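Myo-inositol dehydrogenase (Corynebacterium glutamicum, PDB 3EUW) probably catalyses the NAD+-dependent oxidation of myo-inositol at its 2-position, as a tetrameric member of the Gfo/Idh/MocA family. Local coordinates at residues 121-126 with 303-308; 238-243 with 252-257. All blocks are in the same frame, centred on the assembly; numbering follows the deposited sequence.

How the interactions relate
Both contacts are partly buried, interaction 1 centred about 8 Å from the centre of the chain and interaction 2 about 16 Å from it. Interaction 1 is mainly apolar: the loop leaving strand 119-121 of the parallel Rossmann sheet closes around a cis-proline just before helix 307-326, with one direct hydrogen bond across it. Interaction 2 is polar, made by an asparagine amide and a backbone pair where the other, mixed sheet reaches its outermost strand within the chain. Other subunits touch 238-243 and 252-257, whereas none touches 121-126 or 303-308. The centres lie about 20 Å apart, and R125 packs on Q239 between them.

Interaction 1 (121-126 with 303-308); sequences LGFNRR and FSPNFE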
ATOM      1  N   LEU A 121     -17.259  -4.258  30.756  1.00 17.91           N
ATOM      2  CA  LEU A 121     -16.865  -5.470  30.045  1.00 17.32           C
ATOM      3  C   LEU A 121     -15.629  -5.195  29.221  1.00 16.21           C
ATOM      4  O   LEU A 121     -15.535  -4.162  28.550  1.00 15.93           O
ATOM      5  CB  LEU A 121     -17.997  -6.002  29.171  1.00 16.68           C
ATOM      6  CG  LEU A 121     -18.385  -7.346  29.794  1.00 21.56           C
ATOM      7  CD1 LEU A 121     -19.460  -7.132  30.854  1.00 21.52           C
ATOM      8  CD2 LEU A 121     -18.860  -8.297  28.741  1.00 23.47           C
ATOM      9  N   GLY A 122     -14.682  -6.125  29.280  1.00 15.07           N
ATOM     10  CA  GLY A 122     -13.417  -5.940  28.587  1.00 14.24           C
ATOM     11  C   GLY A 122     -13.336  -6.224  27.105  1.00 13.93           C
ATOM     12  O   GLY A 122     -12.464  -6.988  26.682  1.00 13.87           O
ATOM     13  N   PHE A 123     -14.233  -5.636  26.312  1.00 10.78           N
ATOM     14  CA  PHE A 123     -14.175  -5.824  24.860  1.00 12.37           C
ATOM     15  C   PHE A 123     -13.149  -4.804  24.389  1.00 12.38           C
ATOM     16  O   PHE A 123     -13.486  -3.727  23.892  1.00 10.40           O
ATOM     17  CB  PHE A 123     -15.535  -5.565  24.219  1.00 11.79           C
ATOM     18  CG  PHE A 123     -16.537  -6.655  24.479  1.00 13.62           C
ATOM     19  CD1 PHE A 123     -16.301  -7.954  24.043  1.00 11.75           C
ATOM     20  CD2 PHE A 123     -17.713  -6.384  25.165  1.00 11.18           C
ATOM     21  CE1 PHE A 123     -17.235  -8.973  24.291  1.00 13.03           C
ATOM     22  CE2 PHE A 123     -18.647  -7.388  25.419  1.00 12.84           C
ATOM     23  CZ  PHE A 123     -18.408  -8.684  24.982  1.00 12.63           C
ATOM     24  N   ASN A 124     -11.888  -5.173  24.572  1.00 12.98           N
ATOM     25  CA  ASN A 124     -10.755  -4.327  24.255  1.00 13.69           C
ATOM     26  C   ASN A 124     -10.653  -3.805  22.836  1.00 12.71           C
ATOM     27  O   ASN A 124     -10.045  -2.754  22.611  1.00 13.03           O
ATOM     28  CB  ASN A 124      -9.454  -5.055  24.617  1.00 14.23           C
ATOM     29  CG  ASN A 124      -9.271  -6.344  23.835  1.00 17.80           C
ATOM     30  OD1 ASN A 124      -9.959  -7.338  24.083  1.00 18.90           O
ATOM     31  ND2 ASN A 124      -8.354  -6.327  22.872  1.00 14.97           N
ATOM     32  N   ARG A 125     -11.235  -4.514  21.877  1.00 13.83           N
ATOM     33  CA  ARG A 125     -11.130  -4.060  20.493  1.00 13.39           C
ATOM     34  C   ARG A 125     -11.777  -2.698  20.253  1.00 13.61           C
ATOM     35  O   ARG A 125     -11.363  -1.976  19.349  1.00 14.27           O
ATOM     36  CB  ARG A 125     -11.680  -5.119  19.526  1.00 14.32           C
ATOM     37  CG  ARG A 125     -10.896  -6.435  19.566  1.00 13.04           C
ATOM     38  CD  ARG A 125     -11.516  -7.503  18.674  1.00 16.70           C
ATOM     39  NE  ARG A 125     -10.939  -8.815  18.924  1.00 16.61           N
ATOM     40  CZ  ARG A 125     -11.154  -9.898  18.180  1.00 18.12           C
ATOM     41  NH1 ARG A 125     -11.942  -9.844  17.113  1.00 14.86           N
ATOM     42  NH2 ARG A 125     -10.581 -11.048  18.510  1.00 15.80           N
ATOM     43  N   ARG A 126     -12.769  -2.329  21.054  1.00 12.37           N
ATOM     44  CA  ARG A 126     -13.390  -1.015  20.878  1.00 12.78           C
ATOM     45  C   ARG A 126     -12.367   0.076  21.164  1.00 14.20           C
ATOM     46  O   ARG A 126     -12.488   1.196  20.672  1.00 14.82           O
ATOM     47  CB  ARG A 126     -14.555  -0.805  21.853  1.00 15.22           C
ATOM     48  CG  ARG A 126     -15.703  -1.776  21.723  1.00 13.82           C
ATOM     49  CD  ARG A 126     -16.931  -1.182  22.382  1.00 13.39           C
ATOM     50  NE  ARG A 126     -18.085  -2.065  22.297  1.00 14.11           N
ATOM     51  CZ  ARG A 126     -19.336  -1.681  22.529  1.00 14.70           C
ATOM     52  NH1 ARG A 126     -19.599  -0.420  22.867  1.00 14.07           N
ATOM     53  NH2 ARG A 126     -20.326  -2.545  22.390  1.00 13.83           N
ATOM     54  N   PHE A 303     -20.037   2.611  32.981  1.00 27.97           N
ATOM     55  CA  PHE A 303     -18.989   2.129  32.090  1.00 25.85           C
ATOM     56  C   PHE A 303     -19.486   1.784  30.697  1.00 24.50           C
ATOM     57  O   PHE A 303     -20.682   1.589  30.470  1.00 23.75           O
ATOM     58  CB  PHE A 303     -18.329   0.880  32.680  1.00 24.67           C
ATOM     59  CG  PHE A 303     -17.586   1.127  33.948  1.00 24.60           C
ATOM     60  CD1 PHE A 303     -16.406   1.861  33.948  1.00 23.05           C
ATOM     61  CD2 PHE A 303     -18.053   0.615  35.147  1.00 24.54           C
ATOM     62  CE1 PHE A 303     -15.700   2.078  35.126  1.00 23.89           C
ATOM     63  CE2 PHE A 303     -17.351   0.831  36.330  1.00 24.05           C
ATOM     64  CZ  PHE A 303     -16.174   1.563  36.315  1.00 22.52           C
ATOM     65  N   SER A 304     -18.540   1.691  29.774  1.00 23.92           N
ATOM     66  CA  SER A 304     -18.831   1.324  28.399  1.00 24.20           C
ATOM     67  C   SER A 304     -17.570   0.699  27.804  1.00 21.47           C
ATOM     68  O   SER A 304     -16.517   1.322  27.785  1.00 21.84           O
ATOM     69  CB  SER A 304     -19.226   2.554  27.581  1.00 23.57           C
ATOM     70  OG  SER A 304     -19.496   2.174  26.245  1.00 28.25           O
ATOM     71  N   PRO A 305     -17.653  -0.555  27.350  1.00 20.85           N
ATOM     72  CA  PRO A 305     -18.820  -1.447  27.301  1.00 20.88           C
ATOM     73  C   PRO A 305     -19.364  -1.743  28.701  1.00 20.70           C
ATOM     74  O   PRO A 305     -18.597  -1.844  29.665  1.00 20.38           O
ATOM     75  CB  PRO A 305     -18.262  -2.713  26.653  1.00 19.18           C
ATOM     76  CG  PRO A 305     -17.117  -2.215  25.833  1.00 20.48           C
ATOM     77  CD  PRO A 305     -16.481  -1.222  26.762  1.00 21.25           C
ATOM     78  N   ASN A 306     -20.680  -1.899  28.798  1.00 21.13           N
ATOM     79  CA  ASN A 306     -21.320  -2.195  30.073  1.00 20.43           C
ATOM     80  C   ASN A 306     -21.759  -3.656  30.202  1.00 21.39           C
ATOM     81  O   ASN A 306     -21.577  -4.474  29.292  1.00 19.85           O
ATOM     82  CB  ASN A 306     -22.539  -1.289  30.291  1.00 20.24           C
ATOM     83  CG  ASN A 306     -23.618  -1.488  29.246  1.00 22.27           C
ATOM     84  OD1 ASN A 306     -23.938  -2.616  28.862  1.00 21.48           O
ATOM     85  ND2 ASN A 306     -24.203  -0.391  28.794  1.00 23.04           N
ATOM     86  N   PHE A 307     -22.354  -3.964  31.350  1.00 20.54           N
ATOM     87  CA  PHE A 307     -22.837  -5.300  31.640  1.00 21.02           C
ATOM     88  C   PHE A 307     -23.759  -5.778  30.521  1.00 20.41           C
ATOM     89  O   PHE A 307     -23.634  -6.900  30.032  1.00 19.96           O
ATOM     90  CB  PHE A 307     -23.601  -5.288  32.968  1.00 20.85           C
ATOM     91  CG  PHE A 307     -24.009  -6.650  33.450  1.00 19.93           C
ATOM     92  CD1 PHE A 307     -23.160  -7.398  34.257  1.00 19.51           C
ATOM     93  CD2 PHE A 307     -25.253  -7.179  33.106  1.00 19.36           C
ATOM     94  CE1 PHE A 307     -23.543  -8.659  34.722  1.00 20.53           C
ATOM     95  CE2 PHE A 307     -25.644  -8.439  33.563  1.00 17.33           C
ATOM     96  CZ  PHE A 307     -24.788  -9.181  34.373  1.00 17.71           C
ATOM     97  N   GLU A 308     -24.677  -4.909  30.121  1.00 21.58           N
ATOM     98  CA  GLU A 308     -25.649  -5.215  29.078  1.00 21.91           C
ATOM     99  C   GLU A 308     -24.989  -5.605  27.755  1.00 18.83           C
ATOM    100  O   GLU A 308     -25.484  -6.475  27.052  1.00 16.81           O
ATOM    101  CB  GLU A 308     -26.581  -4.017  28.866  1.00 24.17           C
ATOM    102  CG  GLU A 308     -27.932  -4.380  28.305  1.00 30.40           C
ATOM    103  CD  GLU A 308     -28.624  -5.450  29.131  1.00 34.83           C
ATOM    104  OE1 GLU A 308     -28.695  -5.312  30.374  1.00 38.08           O
ATOM    105  OE2 GLU A 308     -29.106  -6.432  28.531  1.00 35.77           O
TER
HETATM  106  O   HOH W   1     -17.799   1.708  24.073  1.00 22.41           O
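P305 is the residue on which three side chains of 121-126 converge, those of L121, F123 and R126. The peptide bond preceding P305 is cis. CG of the proline meets CD of R126 at 3.6 Å and lies over one face of the guanidinium. That position follows from the arginine torsions: chi1 of -61° sets the arginine's own CG anti to its carbonyl carbon, and the extended chain out to NE then runs antiparallel alongside the pyrrolidine ring. F123 presents an edge instead of a face. Its CD2 is 4.0 Å from P305 CB, which lies in the plane of the phenyl ring. L121 supplies a third apolar surface, with CB 4.2 Å from P305 CB, while its CD1 reaches beyond the proline to F307 CA at 3.9 Å.

The backbone adds one direct bond, from L121 N to P305 O at 3.0 Å, with an N-H...O angle of 159°. The donor stands 51° out of the carbonyl plane, so the bond does not follow a lone pair. This hydrogen bond ties the end of strand 119-121, the outermost of the parallel Rossmann sheet within this chain, to the entry of helix 307-326. N306 occupies the N-cap position there, its OD1 accepting from the backbone N of D309. In the other segment, G122 and F123 are successive centres of inverse gamma turns, which lead the chain into the 3-10 segment 124-126.

The polar end of R126 is shared among several partners. NH1 donates to a water at 3.0 Å; the same water, 2.8 Å from S304 OG and hydrogen-bonded to it, thus bridges the segments. NH2 forms a salt bridge with D180 of helix 169-185.

Interaction 2 (238-243 with 252-257); sequences DQRLEA and ADNIRP
L241 and A252 form an antiparallel hydrogen-bonded pair, their CA atoms 5.5 Å apart, and A252 N donates to L241 O at 2.9 Å. Beyond this pair a water donates to both Q239 O and D253 O, bridging the two backbones.

The N254 amide makes the next direct link, using both of its ends. Its OD1 accepts from Q239 N at 2.8 Å, in the carbonyl plane and on a lone pair, while ND2 donates to D238 OD1 at 2.9 Å. The second bond is nearly straight, at 174°, yet it meets the carboxylate from above, with the carboxylate and amide planes 60° apart. Two bonds thus fix the rotation of the amide. R240 meets the same carboxylate with two nitrogens, in a salt bridge: NE binds OD1 and NH2 binds OD2, each through a syn lone pair. The bend at chi3 (-75°) turns the guanidinium back toward D238, and CG of R240 passes 3.5 Å from N254 ND2. D238 OD2 is held further by Y235 OH and R154, so the carboxylate probably stays ionised.

Strand 146-154 pairs with 238-245 inside the mixed sheet, and L241 and A252 pack on F131 of helix 129-139. At A252 the sheet continues across the interface into a strand of the second subunit, whose R261 forms a salt bridge with D253.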
ATOM      1  N   ASP A 238      -5.126 -12.016  11.795  1.00 14.48           N
ATOM      2  CA  ASP A 238      -5.908 -11.200  10.860  1.00 11.74           C
ATOM      3  C   ASP A 238      -7.070 -10.485  11.542  1.00 11.85           C
ATOM      4  O   ASP A 238      -8.014 -11.122  11.995  1.00 12.21           O
ATOM      5  CB  ASP A 238      -6.416 -12.095   9.724  1.00 12.65           C
ATOM      6  CG  ASP A 238      -6.805 -11.315   8.479  1.00 15.41           C
ATOM      7  OD1 ASP A 238      -6.818 -10.066   8.525  1.00 17.05           O
ATOM      8  OD2 ASP A 238      -7.106 -11.960   7.452  1.00 17.27           O
ATOM      9  N   GLN A 239      -6.999  -9.160  11.612  1.00 10.07           N
ATOM     10  CA  GLN A 239      -8.046  -8.378  12.261  1.00  9.77           C
ATOM     11  C   GLN A 239      -8.405  -7.172  11.413  1.00 10.96           C
ATOM     12  O   GLN A 239      -7.986  -6.056  11.715  1.00 11.58           O
ATOM     13  CB  GLN A 239      -7.567  -7.884  13.633  1.00  7.71           C
ATOM     14  CG  GLN A 239      -7.195  -8.978  14.631  1.00 11.63           C
ATOM     15  CD  GLN A 239      -8.408  -9.673  15.224  1.00 14.62           C
ATOM     16  OE1 GLN A 239      -8.839 -10.720  14.741  1.00 17.79           O
ATOM     17  NE2 GLN A 239      -8.975  -9.081  16.271  1.00 13.56           N
ATOM     18  N   ARG A 240      -9.175  -7.394  10.356  1.00 10.16           N
ATOM     19  CA  ARG A 240      -9.564  -6.314   9.475  1.00 11.19           C
ATOM     20  C   ARG A 240     -11.016  -5.926   9.671  1.00 14.15           C
ATOM     21  O   ARG A 240     -11.849  -6.742  10.090  1.00 15.65           O
ATOM     22  CB  ARG A 240      -9.315  -6.712   8.016  1.00  9.55           C
ATOM     23  CG  ARG A 240      -7.843  -6.734   7.622  1.00 10.34           C
ATOM     24  CD  ARG A 240      -7.672  -7.259   6.199  1.00  8.19           C
ATOM     25  NE  ARG A 240      -7.863  -8.703   6.134  1.00  7.93           N
ATOM     26  CZ  ARG A 240      -8.443  -9.347   5.122  1.00 10.69           C
ATOM     27  NH1 ARG A 240      -8.914  -8.667   4.082  1.00 10.87           N
ATOM     28  NH2 ARG A 240      -8.523 -10.677   5.130  1.00  9.96           N
ATOM     29  N   LEU A 241     -11.313  -4.671   9.375  1.00 14.26           N
ATOM     30  CA  LEU A 241     -12.661  -4.166   9.509  1.00 14.85           C
ATOM     31  C   LEU A 241     -12.902  -3.124   8.432  1.00 15.51           C
ATOM     32  O   LEU A 241     -12.056  -2.266   8.178  1.00 15.24           O
ATOM     33  CB  LEU A 241     -12.872  -3.554  10.896  1.00 16.55           C
ATOM     34  CG  LEU A 241     -14.289  -3.047  11.179  1.00 18.98           C
ATOM     35  CD1 LEU A 241     -14.549  -3.055  12.676  1.00 20.65           C
ATOM     36  CD2 LEU A 241     -14.473  -1.660  10.599  1.00 17.90           C
ATOM     37  N   GLU A 242     -14.069  -3.202   7.813  1.00 13.68           N
ATOM     38  CA  GLU A 242     -14.433  -2.281   6.758  1.00 13.92           C
ATOM     39  C   GLU A 242     -15.849  -1.758   6.995  1.00 13.76           C
ATOM     40  O   GLU A 242     -16.778  -2.540   7.194  1.00 14.57           O
ATOM     41  CB  GLU A 242     -14.360  -3.022   5.418  1.00 15.86           C
ATOM     42  CG  GLU A 242     -14.778  -2.222   4.209  1.00 16.63           C
ATOM     43  CD  GLU A 242     -14.863  -3.077   2.944  1.00 18.10           C
ATOM     44  OE1 GLU A 242     -13.999  -3.958   2.739  1.00 19.56           O
ATOM     45  OE2 GLU A 242     -15.789  -2.865   2.147  1.00 18.50           O
ATOM     46  N   ALA A 243     -16.002  -0.438   6.989  1.00 10.48           N
ATOM     47  CA  ALA A 243     -17.306   0.196   7.146  1.00 10.98           C
ATOM     48  C   ALA A 243     -17.630   0.900   5.821  1.00 12.31           C
ATOM     49  O   ALA A 243     -16.891   1.781   5.368  1.00 12.98           O
ATOM     50  CB  ALA A 243     -17.276   1.206   8.283  1.00  9.15           C
ATOM     51  N   ALA A 252      -9.719  -0.570   8.048  1.00 11.78           N
ATOM     52  CA  ALA A 252      -8.512  -0.652   8.846  1.00 15.25           C
ATOM     53  C   ALA A 252      -7.690  -1.853   8.404  1.00 14.36           C
ATOM     54  O   ALA A 252      -8.204  -2.962   8.299  1.00 12.83           O
ATOM     55  CB  ALA A 252      -8.854  -0.773  10.335  1.00 13.67           C
ATOM     56  N   ASP A 253      -6.410  -1.610   8.138  1.00 15.30           N
ATOM     57  CA  ASP A 253      -5.493  -2.657   7.718  1.00 14.09           C
ATOM     58  C   ASP A 253      -4.964  -3.345   8.958  1.00 13.27           C
ATOM     59  O   ASP A 253      -5.238  -2.927  10.089  1.00 11.28           O
ATOM     60  CB  ASP A 253      -4.283  -2.076   6.965  1.00 19.45           C
ATOM     61  CG  ASP A 253      -4.645  -1.466   5.624  1.00 24.90           C
ATOM     62  OD1 ASP A 253      -5.364  -2.117   4.833  1.00 28.45           O
ATOM     63  OD2 ASP A 253      -4.186  -0.331   5.353  1.00 28.95           O
ATOM     64  N   ASN A 254      -4.178  -4.391   8.733  1.00 11.29           N
ATOM     65  CA  ASN A 254      -3.551  -5.121   9.814  1.00 11.93           C
ATOM     66  C   ASN A 254      -2.294  -4.365  10.206  1.00 13.90           C
ATOM     67  O   ASN A 254      -1.868  -3.458   9.494  1.00 11.90           O
ATOM     68  CB  ASN A 254      -3.200  -6.534   9.365  1.00 12.97           C
ATOM     69  CG  ASN A 254      -4.385  -7.478   9.457  1.00 14.87           C
ATOM     70  OD1 ASN A 254      -4.997  -7.605  10.520  1.00 15.89           O
ATOM     71  ND2 ASN A 254      -4.713  -8.145   8.350  1.00 10.80           N
ATOM     72  N   ILE A 255      -1.705  -4.735  11.337  1.00 15.06           N
ATOM     73  CA  ILE A 255      -0.502  -4.076  11.815  1.00 15.82           C
ATOM     74  C   ILE A 255       0.689  -5.020  11.829  1.00 16.88           C
ATOM     75  O   ILE A 255       0.573  -6.194  12.189  1.00 15.68           O
ATOM     76  CB  ILE A 255      -0.715  -3.497  13.244  1.00 17.02           C
ATOM     77  CG1 ILE A 255      -1.885  -2.502  13.229  1.00 16.97           C
ATOM     78  CG2 ILE A 255       0.558  -2.815  13.730  1.00 13.59           C
ATOM     79  CD1 ILE A 255      -2.139  -1.811  14.579  1.00 17.17           C
ATOM     80  N   ARG A 256       1.838  -4.480  11.438  1.00 16.37           N
ATOM     81  CA  ARG A 256       3.089  -5.221  11.374  1.00 15.83           C
ATOM     82  C   ARG A 256       4.081  -4.608  12.362  1.00 14.96           C
ATOM     83  O   ARG A 256       3.918  -3.460  12.773  1.00 16.32           O
ATOM     84  CB  ARG A 256       3.644  -5.149   9.943  1.00 17.46           C
ATOM     85  CG  ARG A 256       2.759  -5.847   8.917  1.00 18.53           C
ATOM     86  CD  ARG A 256       3.068  -5.433   7.487  1.00 20.39           C
ATOM     87  NE  ARG A 256       2.334  -4.224   7.112  1.00 25.05           N
ATOM     88  CZ  ARG A 256       2.897  -3.059   6.798  1.00 26.97           C
ATOM     89  NH1 ARG A 256       4.218  -2.923   6.803  1.00 27.34           N
ATOM     90  NH2 ARG A 256       2.132  -2.020   6.478  1.00 26.22           N
ATOM     91  N   PRO A 257       5.122  -5.365  12.758  1.00 13.16           N
ATOM     92  CA  PRO A 257       6.112  -4.836  13.709  1.00 13.96           C
ATOM     93  C   PRO A 257       7.030  -3.733  13.159  1.00 15.93           C
ATOM     94  O   PRO A 257       7.575  -2.949  13.930  1.00 18.51           O
ATOM     95  CB  PRO A 257       6.888  -6.088  14.142  1.00 12.80           C
ATOM     96  CG  PRO A 257       6.838  -6.963  12.926  1.00 11.97           C
ATOM     97  CD  PRO A 257       5.409  -6.776  12.422  1.00 12.02           C
TER
HETATM   98  O   HOH W   2      -5.904  -4.390  12.281  1.00 16.80           O